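PDB 7D5M: oxidoreductase from Azotobacter vinelandii, which binds NAD+ in a Rossmann-fold domain and probably oxidises a polyol or sugar-like substrate, as a homologue of inositol dehydrogenase. Local coordinates for residues S89-N94 with V112-L117; W14-G19 with I28-A33; R136-T141 with P361-G366. One frame throughout, in Å; residues are numbered along the deposited sequence.

Interaction 1 (S89-N94 with V112-L117); sequences SVATPN and VCEKPL. With NAD (nicotinamide-adenine-dinucleotide), chain B.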
loop_
_atom_site.group_PDB
_atom_site.type_symbol
_atom_site.label_atom_id
_atom_site.label_comp_id
_atom_site.label_asym_id
_atom_site.label_seq_id
_atom_site.Cartn_x
_atom_site.Cartn_y
_atom_site.Cartn_z
ATOM N N SER A 89 -18.598 20.268 28.115
ATOM C CA SER A 89 -17.405 20.063 27.273
ATOM C C SER A 89 -16.747 21.411 26.975
ATOM O O SER A 89 -17.452 22.349 26.533
ATOM C CB SER A 89 -17.754 19.307 26.029
ATOM O OG SER A 89 -18.062 17.976 26.386
ATOM N N VAL A 90 -15.430 21.480 27.171
ATOM C CA VAL A 90 -14.634 22.729 27.010
ATOM C C VAL A 90 -13.843 22.620 25.699
ATOM O O VAL A 90 -12.909 21.810 25.620
ATOM C CB VAL A 90 -13.725 22.956 28.230
ATOM C CG1 VAL A 90 -12.891 24.218 28.077
ATOM C CG2 VAL A 90 -14.511 22.975 29.531
ATOM N N ALA A 91 -14.239 23.388 24.691
ATOM C CA ALA A 91 -13.641 23.343 23.337
ATOM C C ALA A 91 -13.206 24.749 22.941
ATOM O O ALA A 91 -13.288 25.089 21.753
ATOM C CB ALA A 91 -14.625 22.764 22.359
ATOM N N THR A 92 -12.754 25.533 23.917
ATOM C CA THR A 92 -12.214 26.893 23.700
ATOM C C THR A 92 -10.744 26.758 23.333
ATOM O O THR A 92 -10.178 25.674 23.378
ATOM C CB THR A 92 -12.417 27.762 24.944
ATOM O OG1 THR A 92 -11.827 27.057 26.038
ATOM C CG2 THR A 92 -13.874 28.060 25.222
ATOM N N PRO A 93 -10.077 27.848 22.919
ATOM C CA PRO A 93 -8.619 27.815 22.788
ATOM C C PRO A 93 -7.929 27.492 24.124
ATOM O O PRO A 93 -8.501 27.709 25.178
ATOM C CB PRO A 93 -8.278 29.213 22.266
ATOM C CG PRO A 93 -9.561 29.688 21.606
ATOM C CD PRO A 93 -10.668 29.116 22.472
ATOM N N ASN A 94 -6.695 27.001 24.031
ATOM C CA ASN A 94 -5.935 26.342 25.125
ATOM C C ASN A 94 -5.857 27.243 26.360
ATOM O O ASN A 94 -5.972 26.702 27.470
ATOM C CB ASN A 94 -4.516 25.989 24.687
ATOM C CG ASN A 94 -4.492 24.983 23.563
ATOM O OD1 ASN A 94 -5.511 24.377 23.247
ATOM N ND2 ASN A 94 -3.328 24.815 22.950
ATOM N N VAL A 112 -15.656 17.417 30.208
ATOM C CA VAL A 112 -14.786 16.889 29.125
ATOM C C VAL A 112 -13.974 18.071 28.615
ATOM O O VAL A 112 -14.568 19.029 28.077
ATOM C CB VAL A 112 -15.579 16.217 27.999
ATOM C CG1 VAL A 112 -14.632 15.698 26.929
ATOM C CG2 VAL A 112 -16.464 15.100 28.533
ATOM N N CYS A 113 -12.664 18.023 28.819
ATOM C CA CYS A 113 -11.763 19.152 28.505
ATOM C C CYS A 113 -10.936 18.798 27.277
ATOM O O CYS A 113 -10.363 17.701 27.214
ATOM C CB CYS A 113 -10.864 19.519 29.675
ATOM S SG CYS A 113 -9.931 21.050 29.375
ATOM N N GLU A 114 -10.928 19.700 26.307
ATOM C CA GLU A 114 -10.059 19.565 25.121
ATOM C C GLU A 114 -8.600 19.568 25.565
ATOM O O GLU A 114 -8.262 20.243 26.556
ATOM C CB GLU A 114 -10.337 20.674 24.119
ATOM C CG GLU A 114 -11.200 20.208 22.992
ATOM C CD GLU A 114 -10.710 18.950 22.292
ATOM O OE1 GLU A 114 -9.639 18.403 22.672
ATOM O OE2 GLU A 114 -11.406 18.512 21.395
ATOM N N LYS A 115 -7.768 18.788 24.878
ATOM C CA LYS A 115 -6.312 18.780 25.149
ATOM C C LYS A 115 -5.745 20.103 24.637
ATOM O O LYS A 115 -6.232 20.631 23.644
ATOM C CB LYS A 115 -5.661 17.550 24.515
ATOM C CG LYS A 115 -5.865 17.423 23.014
ATOM C CD LYS A 115 -4.728 16.715 22.321
ATOM C CE LYS A 115 -3.719 17.655 21.692
ATOM N NZ LYS A 115 -4.357 18.545 20.691
ATOM N N PRO A 116 -4.777 20.736 25.340
ATOM C CA PRO A 116 -4.271 20.244 26.615
ATOM C C PRO A 116 -5.106 20.765 27.787
ATOM O O PRO A 116 -5.788 21.763 27.661
ATOM C CB PRO A 116 -2.863 20.847 26.633
ATOM C CG PRO A 116 -3.064 22.214 26.019
ATOM C CD PRO A 116 -4.148 22.017 24.974
ATOM N N LEU A 117 -5.028 20.069 28.912
ATOM C CA LEU A 117 -5.672 20.479 30.178
ATOM C C LEU A 117 -5.359 21.954 30.450
ATOM O O LEU A 117 -6.262 22.693 30.876
ATOM C CB LEU A 117 -5.116 19.581 31.283
ATOM C CG LEU A 117 -6.093 19.117 32.350
ATOM C CD1 LEU A 117 -7.401 18.615 31.749
ATOM C CD2 LEU A 117 -5.439 18.030 33.187
HETATM P PA NAD B . -11.032 27.174 16.960
HETATM O O1A NAD B . -10.311 28.482 17.059
HETATM O O2A NAD B . -11.303 26.554 15.625
HETATM O O5B NAD B . -12.415 27.294 17.769
HETATM C C5B NAD B . -12.538 28.074 18.999
HETATM C C4B NAD B . -14.009 28.214 19.309
HETATM O O4B NAD B . -14.194 28.643 20.683
HETATM C C3B NAD B . -14.758 29.251 18.462
HETATM O O3B NAD B . -16.095 28.821 18.254
HETATM C C2B NAD B . -14.682 30.497 19.351
HETATM O O2B NAD B . -15.659 31.476 19.077
HETATM C C1B NAD B . -14.931 29.849 20.704
HETATM N N9A NAD B . -14.475 30.619 21.851
HETATM C C8A NAD B . -13.253 31.223 21.992
HETATM N N7A NAD B . -13.088 31.786 23.163
HETATM C C5A NAD B . -14.264 31.521 23.845
HETATM C C6A NAD B . -14.692 31.845 25.148
HETATM N N6A NAD B . -13.941 32.508 26.031
HETATM N N1A NAD B . -15.923 31.417 25.522
HETATM C C2A NAD B . -16.665 30.746 24.628
HETATM N N3A NAD B . -16.362 30.372 23.383
HETATM C C4A NAD B . -15.131 30.797 23.047
HETATM O O3 NAD B . -10.242 26.061 17.827
HETATM P PN NAD B . -10.227 24.448 17.656
HETATM O O1N NAD B . -9.219 24.060 16.610
HETATM O O2N NAD B . -11.639 23.968 17.506
HETATM O O5D NAD B . -9.635 23.976 19.069
HETATM C C5D NAD B . -10.304 24.258 20.300
HETATM C C4D NAD B . -9.679 23.361 21.333
HETATM O O4D NAD B . -9.803 21.986 20.890
HETATM C C3D NAD B . -8.178 23.593 21.545
HETATM O O3D NAD B . -7.853 23.378 22.906
HETATM C C2D NAD B . -7.533 22.541 20.634
HETATM O O2D NAD B . -6.233 22.157 21.056
HETATM C C1D NAD B . -8.518 21.383 20.804
HETATM N N1N NAD B . -8.533 20.405 19.674
HETATM C C2N NAD B . -8.409 19.061 19.952
HETATM C C3N NAD B . -8.366 18.122 18.919
HETATM C C7N NAD B . -8.390 16.660 19.310
HETATM O O7N NAD B . -8.702 16.357 20.467
HETATM N N7N NAD B . -8.101 15.765 18.370
HETATM C C4N NAD B . -8.324 18.574 17.596
HETATM C C5N NAD B . -8.433 19.939 17.334
HETATM C C6N NAD B . -8.685 20.804 18.375
#
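Pro116 presses its ring methylene onto a face of the Asn94 amide, the two side chains crossing at about a right angle. The height shows that this contact is face-on: Pro116 CD stands about 3.1 Å above the amide plane, 3.3 Å from Asn94 CG and 3.2 Å from Asn94 OD1. With chi1 at -63°, Asn94 CG lies anti to its own carbonyl carbon, and the amide oxygen meets the nicotinamide ribose of NAD, whose O3D donates to Asn94 OD1 over 2.6 Å. In the second flat group, C2N of the nicotinamide stands over one face of the Glu114 carboxylate, while Lys115 N comes to Glu114 OE1, at 2.9 Å, from the side turned away from OE2. OE1 also bonds Thr141 OG1, and OE2 bonds His29 NE2. These anchors fix the carboxylate's rotation.

Ahead of these loops, residues 89-91 and 112-113 pair as parallel strands. Val90 N donates to Val112 O (2.8 Å, 163°), and Glu114 N returns a bond of 3.0 Å to Val90 O. Ser89 OG reaches within 3.4 Å of Val112 CB, while its polar partners are Trp14 NE1 and Tyr337 OH.

Glu114, Lys115 and Pro116, with a cis peptide before the proline, form the EKP motif of the Gfo/Idh/MocA family, here bordering the nicotinamide riboside. Lys115 NZ is held by Asp205 O of helix 202-217. Strand 87-91 lies between strands 12-16 and 110-113, and 110-113 is flanked on its other side by 138-140; helix 97-106 packs on Val90 and Cys113, helix 329-349 on Val112.

Interaction 2 (W14-G19 with I28-A33); sequences WAMVGG and IHRSAA. With NAD (nicotinamide-adenine-dinucleotide), chain B.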
loop_
_atom_site.group_PDB
_atom_site.type_symbol
_atom_site.label_atom_id
_atom_site.label_comp_id
_atom_site.label_asym_id
_atom_site.label_seq_id
_atom_site.Cartn_x
_atom_site.Cartn_y
_atom_site.Cartn_z
ATOM N N TRP A 14 -26.277 18.514 29.272
ATOM C CA TRP A 14 -24.931 18.870 28.757
ATOM C C TRP A 14 -24.900 20.258 28.115
ATOM O O TRP A 14 -25.877 20.681 27.470
ATOM C CB TRP A 14 -24.491 17.760 27.799
ATOM C CG TRP A 14 -23.127 17.885 27.198
ATOM C CD1 TRP A 14 -21.917 17.883 27.835
ATOM C CD2 TRP A 14 -22.843 17.909 25.789
ATOM N NE1 TRP A 14 -20.903 17.950 26.911
ATOM C CE2 TRP A 14 -21.444 17.960 25.648
ATOM C CE3 TRP A 14 -23.642 17.923 24.641
ATOM C CZ2 TRP A 14 -20.833 18.030 24.393
ATOM C CZ3 TRP A 14 -23.038 17.982 23.404
ATOM C CH2 TRP A 14 -21.653 18.028 23.287
ATOM N N ALA A 15 -23.754 20.920 28.259
ATOM C CA ALA A 15 -23.418 22.202 27.619
ATOM C C ALA A 15 -22.041 22.101 26.967
ATOM O O ALA A 15 -21.205 21.254 27.374
ATOM C CB ALA A 15 -23.436 23.308 28.637
ATOM N N MET A 16 -21.804 22.983 26.008
ATOM C CA MET A 16 -20.455 23.254 25.475
ATOM C C MET A 16 -20.071 24.687 25.821
ATOM O O MET A 16 -20.961 25.561 25.879
ATOM C CB MET A 16 -20.403 23.041 23.964
ATOM C CG MET A 16 -20.470 21.582 23.597
ATOM S SD MET A 16 -19.958 21.335 21.882
ATOM C CE MET A 16 -18.188 21.569 22.030
ATOM N N VAL A 17 -18.787 24.890 26.092
ATOM C CA VAL A 17 -18.141 26.229 26.057
ATOM C C VAL A 17 -17.166 26.203 24.887
ATOM O O VAL A 17 -16.293 25.313 24.864
ATOM C CB VAL A 17 -17.443 26.574 27.384
ATOM C CG1 VAL A 17 -16.916 28.000 27.367
ATOM C CG2 VAL A 17 -18.365 26.369 28.569
ATOM N N GLY A 18 -17.369 27.108 23.931
ATOM C CA GLY A 18 -16.668 27.088 22.638
ATOM C C GLY A 18 -17.330 26.084 21.716
ATOM O O GLY A 18 -18.484 25.709 21.977
ATOM N N GLY A 19 -16.615 25.644 20.688
ATOM C CA GLY A 19 -17.165 24.739 19.666
ATOM C C GLY A 19 -18.220 25.425 18.817
ATOM O O GLY A 19 -19.110 24.726 18.315
ATOM N N ILE A 28 -17.386 17.533 16.132
ATOM C CA ILE A 28 -17.104 16.119 16.514
ATOM C C ILE A 28 -17.459 15.909 17.993
ATOM O O ILE A 28 -17.977 14.829 18.326
ATOM C CB ILE A 28 -15.676 15.665 16.158
ATOM C CG1 ILE A 28 -15.539 14.156 16.396
ATOM C CG2 ILE A 28 -14.609 16.456 16.905
ATOM C CD1 ILE A 28 -14.382 13.529 15.671
ATOM N N HIS A 29 -17.285 16.912 18.856
ATOM C CA HIS A 29 -17.774 16.824 20.255
ATOM C C HIS A 29 -19.263 16.474 20.266
ATOM O O HIS A 29 -19.653 15.532 20.986
ATOM C CB HIS A 29 -17.526 18.111 21.029
ATOM C CG HIS A 29 -16.128 18.227 21.531
ATOM N ND1 HIS A 29 -15.748 17.722 22.762
ATOM C CD2 HIS A 29 -15.017 18.753 20.974
ATOM C CE1 HIS A 29 -14.464 17.955 22.947
ATOM N NE2 HIS A 29 -13.994 18.592 21.865
ATOM N N ARG A 30 -20.073 17.239 19.546
ATOM C CA ARG A 30 -21.547 17.063 19.535
ATOM C C ARG A 30 -21.900 15.739 18.851
ATOM O O ARG A 30 -22.794 15.042 19.337
ATOM C CB ARG A 30 -22.229 18.246 18.858
ATOM C CG ARG A 30 -22.119 19.534 19.658
ATOM C CD ARG A 30 -22.922 20.666 19.030
ATOM N NE ARG A 30 -22.437 21.052 17.710
ATOM C CZ ARG A 30 -21.450 21.916 17.483
ATOM N NH1 ARG A 30 -20.814 22.482 18.493
ATOM N NH2 ARG A 30 -21.088 22.197 16.244
ATOM N N SER A 31 -21.277 15.444 17.720
ATOM C CA SER A 31 -21.558 14.194 16.973
ATOM C C SER A 31 -21.403 12.998 17.921
ATOM O O SER A 31 -22.301 12.142 17.965
ATOM C CB SER A 31 -20.686 14.093 15.752
ATOM O OG SER A 31 -21.168 13.076 14.886
ATOM N N ALA A 32 -20.314 12.958 18.684
ATOM C CA ALA A 32 -19.970 11.843 19.592
ATOM C C ALA A 32 -20.863 11.875 20.843
ATOM O O ALA A 32 -21.300 10.800 21.282
ATOM C CB ALA A 32 -18.508 11.923 19.961
ATOM N N ALA A 33 -21.091 13.053 21.417
ATOM C CA ALA A 33 -21.823 13.208 22.699
ATOM C C ALA A 33 -23.315 12.869 22.522
ATOM O O ALA A 33 -23.897 12.188 23.400
ATOM C CB ALA A 33 -21.624 14.600 23.229
HETATM P PA NAD B . -11.032 27.174 16.960
HETATM O O1A NAD B . -10.311 28.482 17.059
HETATM O O2A NAD B . -11.303 26.554 15.625
HETATM O O5B NAD B . -12.415 27.294 17.769
HETATM C C5B NAD B . -12.538 28.074 18.999
HETATM C C4B NAD B . -14.009 28.214 19.309
HETATM O O4B NAD B . -14.194 28.643 20.683
HETATM C C3B NAD B . -14.758 29.251 18.462
HETATM O O3B NAD B . -16.095 28.821 18.254
HETATM C C2B NAD B . -14.682 30.497 19.351
HETATM O O2B NAD B . -15.659 31.476 19.077
HETATM C C1B NAD B . -14.931 29.849 20.704
HETATM N N9A NAD B . -14.475 30.619 21.851
HETATM C C8A NAD B . -13.253 31.223 21.992
HETATM N N7A NAD B . -13.088 31.786 23.163
HETATM C C5A NAD B . -14.264 31.521 23.845
HETATM C C6A NAD B . -14.692 31.845 25.148
HETATM N N6A NAD B . -13.941 32.508 26.031
HETATM N N1A NAD B . -15.923 31.417 25.522
HETATM C C2A NAD B . -16.665 30.746 24.628
HETATM N N3A NAD B . -16.362 30.372 23.383
HETATM C C4A NAD B . -15.131 30.797 23.047
HETATM O O3 NAD B . -10.242 26.061 17.827
HETATM P PN NAD B . -10.227 24.448 17.656
HETATM O O1N NAD B . -9.219 24.060 16.610
HETATM O O2N NAD B . -11.639 23.968 17.506
HETATM O O5D NAD B . -9.635 23.976 19.069
HETATM C C5D NAD B . -10.304 24.258 20.300
HETATM C C4D NAD B . -9.679 23.361 21.333
HETATM O O4D NAD B . -9.803 21.986 20.890
HETATM C C3D NAD B . -8.178 23.593 21.545
HETATM O O3D NAD B . -7.853 23.378 22.906
HETATM C C2D NAD B . -7.533 22.541 20.634
HETATM O O2D NAD B . -6.233 22.157 21.056
HETATM C C1D NAD B . -8.518 21.383 20.804
HETATM N N1N NAD B . -8.533 20.405 19.674
HETATM C C2N NAD B . -8.409 19.061 19.952
HETATM C C3N NAD B . -8.366 18.122 18.919
HETATM C C7N NAD B . -8.390 16.660 19.310
HETATM O O7N NAD B . -8.702 16.357 20.467
HETATM N N7N NAD B . -8.101 15.765 18.370
HETATM C C4N NAD B . -8.324 18.574 17.596
HETATM C C5N NAD B . -8.433 19.939 17.334
HETATM C C6N NAD B . -8.685 20.804 18.375
HETATM O O HOH W 1 -19.064 23.734 15.164
#
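Hydrogen bonding centres on Arg30, whose NH1 donates to Gly19 O at 2.8 Å with an N-H...O angle of 160°. The acceptor lies close to the guanidinium plane, and the donor is only slightly tilted from the carbonyl plane. A water joins the same edge, accepting from Arg30 NH2 at 2.8 Å and donating only weakly to Gly19 O. Arg30 NH2 also bonds Asn3 O of the second subunit. The bond from Arg30 NH1 to Met16 SD is weak, at 3.7 Å. On the same helix, His29 ND1 bonds Tyr337 OH.

Apolar contact fills the rest. Met16 SD packs on the aliphatic part of Arg30, 3.6 Å from Arg30 CG, and the bend at Met16 chi3 (74°) turns its methyl toward the helix, so that Met16 CE lies 3.7 Å from His29 CB.

A CH-pi contact completes the set: Ala33 CB stands over a face of the Trp14 six-membered ring, displaced toward the CH2 rim, 3.7 Å from the centroid and 21° off the normal. Arg30 CA meets the rim of that ring near its plane.

Strand 14-16 and helix 28-33 run nearly antiparallel, their axes 10.6 Å apart. Gly18 CA comes 3.4 Å from adenine atom N3A of NAD. First strand, glycine-rich turn and helix make up the first half of the beta-alpha-beta unit that strand 39-45 completes, the dinucleotide-binding element of a Rossmann fold.

Interaction 3 (R136-T141 with P361-G366); sequences RVVGVT and PDIHAG. With NAD (nicotinamide-adenine-dinucleotide), chain B.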
loop_
_atom_site.group_PDB
_atom_site.type_symbol
_atom_site.label_atom_id
_atom_site.label_comp_id
_atom_site.label_asym_id
_atom_site.label_seq_id
_atom_site.Cartn_x
_atom_site.Cartn_y
_atom_site.Cartn_z
ATOM N N ARG A 136 -15.586 14.668 40.697
ATOM C CA ARG A 136 -16.052 14.897 39.311
ATOM C C ARG A 136 -15.184 14.067 38.366
ATOM O O ARG A 136 -13.987 13.883 38.637
ATOM C CB ARG A 136 -15.989 16.383 38.930
ATOM C CG ARG A 136 -16.777 17.323 39.834
ATOM C CD ARG A 136 -18.282 17.107 39.846
ATOM N NE ARG A 136 -18.696 15.950 40.635
ATOM C CZ ARG A 136 -19.912 15.417 40.635
ATOM N NH1 ARG A 136 -20.879 15.966 39.919
ATOM N NH2 ARG A 136 -20.161 14.340 41.363
ATOM N N VAL A 137 -15.807 13.569 37.306
ATOM C CA VAL A 137 -15.122 12.963 36.131
ATOM C C VAL A 137 -14.594 14.107 35.268
ATOM O O VAL A 137 -15.349 15.059 35.028
ATOM C CB VAL A 137 -16.091 12.072 35.341
ATOM C CG1 VAL A 137 -15.454 11.559 34.062
ATOM C CG2 VAL A 137 -16.606 10.924 36.194
ATOM N N VAL A 138 -13.337 14.023 34.840
ATOM C CA VAL A 138 -12.783 14.908 33.776
ATOM C C VAL A 138 -12.313 14.002 32.639
ATOM O O VAL A 138 -11.267 13.357 32.790
ATOM C CB VAL A 138 -11.654 15.824 34.287
ATOM C CG1 VAL A 138 -11.052 16.647 33.155
ATOM C CG2 VAL A 138 -12.140 16.747 35.396
ATOM N N GLY A 139 -13.074 13.938 31.546
ATOM C CA GLY A 139 -12.600 13.290 30.311
ATOM C C GLY A 139 -11.663 14.220 29.569
ATOM O O GLY A 139 -11.847 15.447 29.675
ATOM N N VAL A 140 -10.692 13.669 28.843
ATOM C CA VAL A 140 -9.804 14.457 27.948
ATOM C C VAL A 140 -9.878 13.825 26.556
ATOM O O VAL A 140 -9.800 12.592 26.452
ATOM C CB VAL A 140 -8.375 14.544 28.508
ATOM C CG1 VAL A 140 -7.459 15.333 27.598
ATOM C CG2 VAL A 140 -8.378 15.147 29.900
ATOM N N THR A 141 -10.059 14.636 25.513
ATOM C CA THR A 141 -10.413 14.118 24.160
ATOM C C THR A 141 -9.143 13.711 23.409
ATOM O O THR A 141 -8.888 14.237 22.301
ATOM C CB THR A 141 -11.356 15.079 23.425
ATOM O OG1 THR A 141 -11.005 16.419 23.724
ATOM C CG2 THR A 141 -12.800 14.893 23.827
ATOM N N PRO A 361 -9.575 8.192 28.642
ATOM C CA PRO A 361 -8.629 9.268 28.904
ATOM C C PRO A 361 -9.241 10.244 29.912
ATOM O O PRO A 361 -10.294 10.799 29.656
ATOM C CB PRO A 361 -8.370 9.942 27.551
ATOM C CG PRO A 361 -9.148 9.141 26.530
ATOM C CD PRO A 361 -10.069 8.192 27.258
ATOM N N ASP A 362 -8.573 10.402 31.046
ATOM C CA ASP A 362 -9.152 11.068 32.235
ATOM C C ASP A 362 -8.221 12.187 32.705
ATOM O O ASP A 362 -7.275 12.556 31.992
ATOM C CB ASP A 362 -9.417 10.032 33.329
ATOM C CG ASP A 362 -8.183 9.291 33.809
ATOM O OD1 ASP A 362 -7.055 9.664 33.402
ATOM O OD2 ASP A 362 -8.357 8.318 34.567
ATOM N N ILE A 363 -8.499 12.712 33.891
ATOM C CA ILE A 363 -7.721 13.824 34.494
ATOM C C ILE A 363 -6.238 13.431 34.528
ATOM O O ILE A 363 -5.384 14.288 34.248
ATOM C CB ILE A 363 -8.287 14.173 35.888
ATOM C CG1 ILE A 363 -7.644 15.441 36.453
ATOM C CG2 ILE A 363 -8.153 13.001 36.852
ATOM C CD1 ILE A 363 -7.918 16.694 35.643
ATOM N N HIS A 364 -5.933 12.177 34.864
ATOM C CA HIS A 364 -4.542 11.679 35.035
ATOM C C HIS A 364 -3.824 11.698 33.681
ATOM O O HIS A 364 -2.660 12.106 33.634
ATOM C CB HIS A 364 -4.534 10.285 35.672
ATOM C CG HIS A 364 -5.282 10.224 36.957
ATOM N ND1 HIS A 364 -4.825 10.845 38.094
ATOM C CD2 HIS A 364 -6.449 9.626 37.287
ATOM C CE1 HIS A 364 -5.679 10.627 39.078
ATOM N NE2 HIS A 364 -6.687 9.891 38.606
ATOM N N ALA A 365 -4.504 11.301 32.606
ATOM C CA ALA A 365 -3.931 11.357 31.239
ATOM C C ALA A 365 -3.630 12.817 30.886
ATOM O O ALA A 365 -2.552 13.090 30.312
ATOM C CB ALA A 365 -4.878 10.739 30.250
ATOM N N GLY A 366 -4.558 13.724 31.206
ATOM C CA GLY A 366 -4.403 15.164 30.953
ATOM C C GLY A 366 -3.170 15.705 31.657
ATOM O O GLY A 366 -2.386 16.430 31.011
HETATM P PA NAD B . -11.032 27.174 16.960
HETATM O O1A NAD B . -10.311 28.482 17.059
HETATM O O2A NAD B . -11.303 26.554 15.625
HETATM O O5B NAD B . -12.415 27.294 17.769
HETATM C C5B NAD B . -12.538 28.074 18.999
HETATM C C4B NAD B . -14.009 28.214 19.309
HETATM O O4B NAD B . -14.194 28.643 20.683
HETATM C C3B NAD B . -14.758 29.251 18.462
HETATM O O3B NAD B . -16.095 28.821 18.254
HETATM C C2B NAD B . -14.682 30.497 19.351
HETATM O O2B NAD B . -15.659 31.476 19.077
HETATM C C1B NAD B . -14.931 29.849 20.704
HETATM N N9A NAD B . -14.475 30.619 21.851
HETATM C C8A NAD B . -13.253 31.223 21.992
HETATM N N7A NAD B . -13.088 31.786 23.163
HETATM C C5A NAD B . -14.264 31.521 23.845
HETATM C C6A NAD B . -14.692 31.845 25.148
HETATM N N6A NAD B . -13.941 32.508 26.031
HETATM N N1A NAD B . -15.923 31.417 25.522
HETATM C C2A NAD B . -16.665 30.746 24.628
HETATM N N3A NAD B . -16.362 30.372 23.383
HETATM C C4A NAD B . -15.131 30.797 23.047
HETATM O O3 NAD B . -10.242 26.061 17.827
HETATM P PN NAD B . -10.227 24.448 17.656
HETATM O O1N NAD B . -9.219 24.060 16.610
HETATM O O2N NAD B . -11.639 23.968 17.506
HETATM O O5D NAD B . -9.635 23.976 19.069
HETATM C C5D NAD B . -10.304 24.258 20.300
HETATM C C4D NAD B . -9.679 23.361 21.333
HETATM O O4D NAD B . -9.803 21.986 20.890
HETATM C C3D NAD B . -8.178 23.593 21.545
HETATM O O3D NAD B . -7.853 23.378 22.906
HETATM C C2D NAD B . -7.533 22.541 20.634
HETATM O O2D NAD B . -6.233 22.157 21.056
HETATM C C1D NAD B . -8.518 21.383 20.804
HETATM N N1N NAD B . -8.533 20.405 19.674
HETATM C C2N NAD B . -8.409 19.061 19.952
HETATM C C3N NAD B . -8.366 18.122 18.919
HETATM C C7N NAD B . -8.390 16.660 19.310
HETATM O O7N NAD B . -8.702 16.357 20.467
HETATM N N7N NAD B . -8.101 15.765 18.370
HETATM C C4N NAD B . -8.324 18.574 17.596
HETATM C C5N NAD B . -8.433 19.939 17.334
HETATM C C6N NAD B . -8.685 20.804 18.375
HETATM O O HOH W 2 -11.255 11.995 35.608
#
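The last parallel strand of the NAD-binding Rossmann sheet meets a capped helix start of the C-terminal region here, Val138 and Val140 facing Pro361, Asp362 and Ile363. One hydrogen bond ties them: Val140 N donates to Pro361 O across 3.0 Å with an N-H...O angle of 162°. The donor approaches from above the carbonyl plane, 50° out of it, so the bond is straight at the hydrogen yet meets no lone pair squarely. Val138 O and Ile363 N lie just as close, 3.0 Å, but the angle is too poor for a bond; instead a water accepts from Val138 N and, weakly, from Ile363 N. Val138 O is also approached by Asp362 CA, at 3.2 Å, as a CA-H...O contact.

Side chains fill the remaining interface. Val138 CG1 packs on Ile363 CD1 at 4.0 Å. Val140 CG2 rests on the first helical turn, 3.5 Å from Asp362 O and 4.1 Å from Gly366 CA, where the glycine puts no side chain between valine and helix backbone. The Pro361 ring sets CB and CG against the Val140 carbonyl oxygen, Pro361 CB lying 3.2 Å from Val140 O.

Asp362 is the N-cap. Its chi1 of 60° places CG between the backbone N and the carbonyl carbon, bringing OD1 to Ala365 N at 3.1 Å, nearly along the C-O axis.

Strand 138-140 is bonded through Gly139 to strand 110-113, and Thr141 just beyond it belongs to the NAD pocket. Leu117 touches Val140 and Ile363, Tyr212 of helix 202-217 packs on Pro361 and Ala365, and Leu336 of helix 329-349 also lies against Pro361.

How the interactions relate
From the N terminus, interaction 2 closes first, with eight residues between 14-19 and 28-33. Interaction 1 follows, its 17 intervening residues holding helix 97-106. Interaction 3 comes last and spans 219 residues, including most of the nine-stranded sheet. The three are in series: none nests within or crosses another. Space reunites them on one parallel sheet. Ala91 N to Val17 O (2.8 Å) joins interactions 1 and 2, and Cys113 N to Gly139 O (2.8 Å) joins 1 and 3. His29 CE1 packs on Thr141 CG2 (3.6 Å) between interactions 2 and 3, all three contacts reach NAD, and interaction 3 ties this sheet to the C-terminal part.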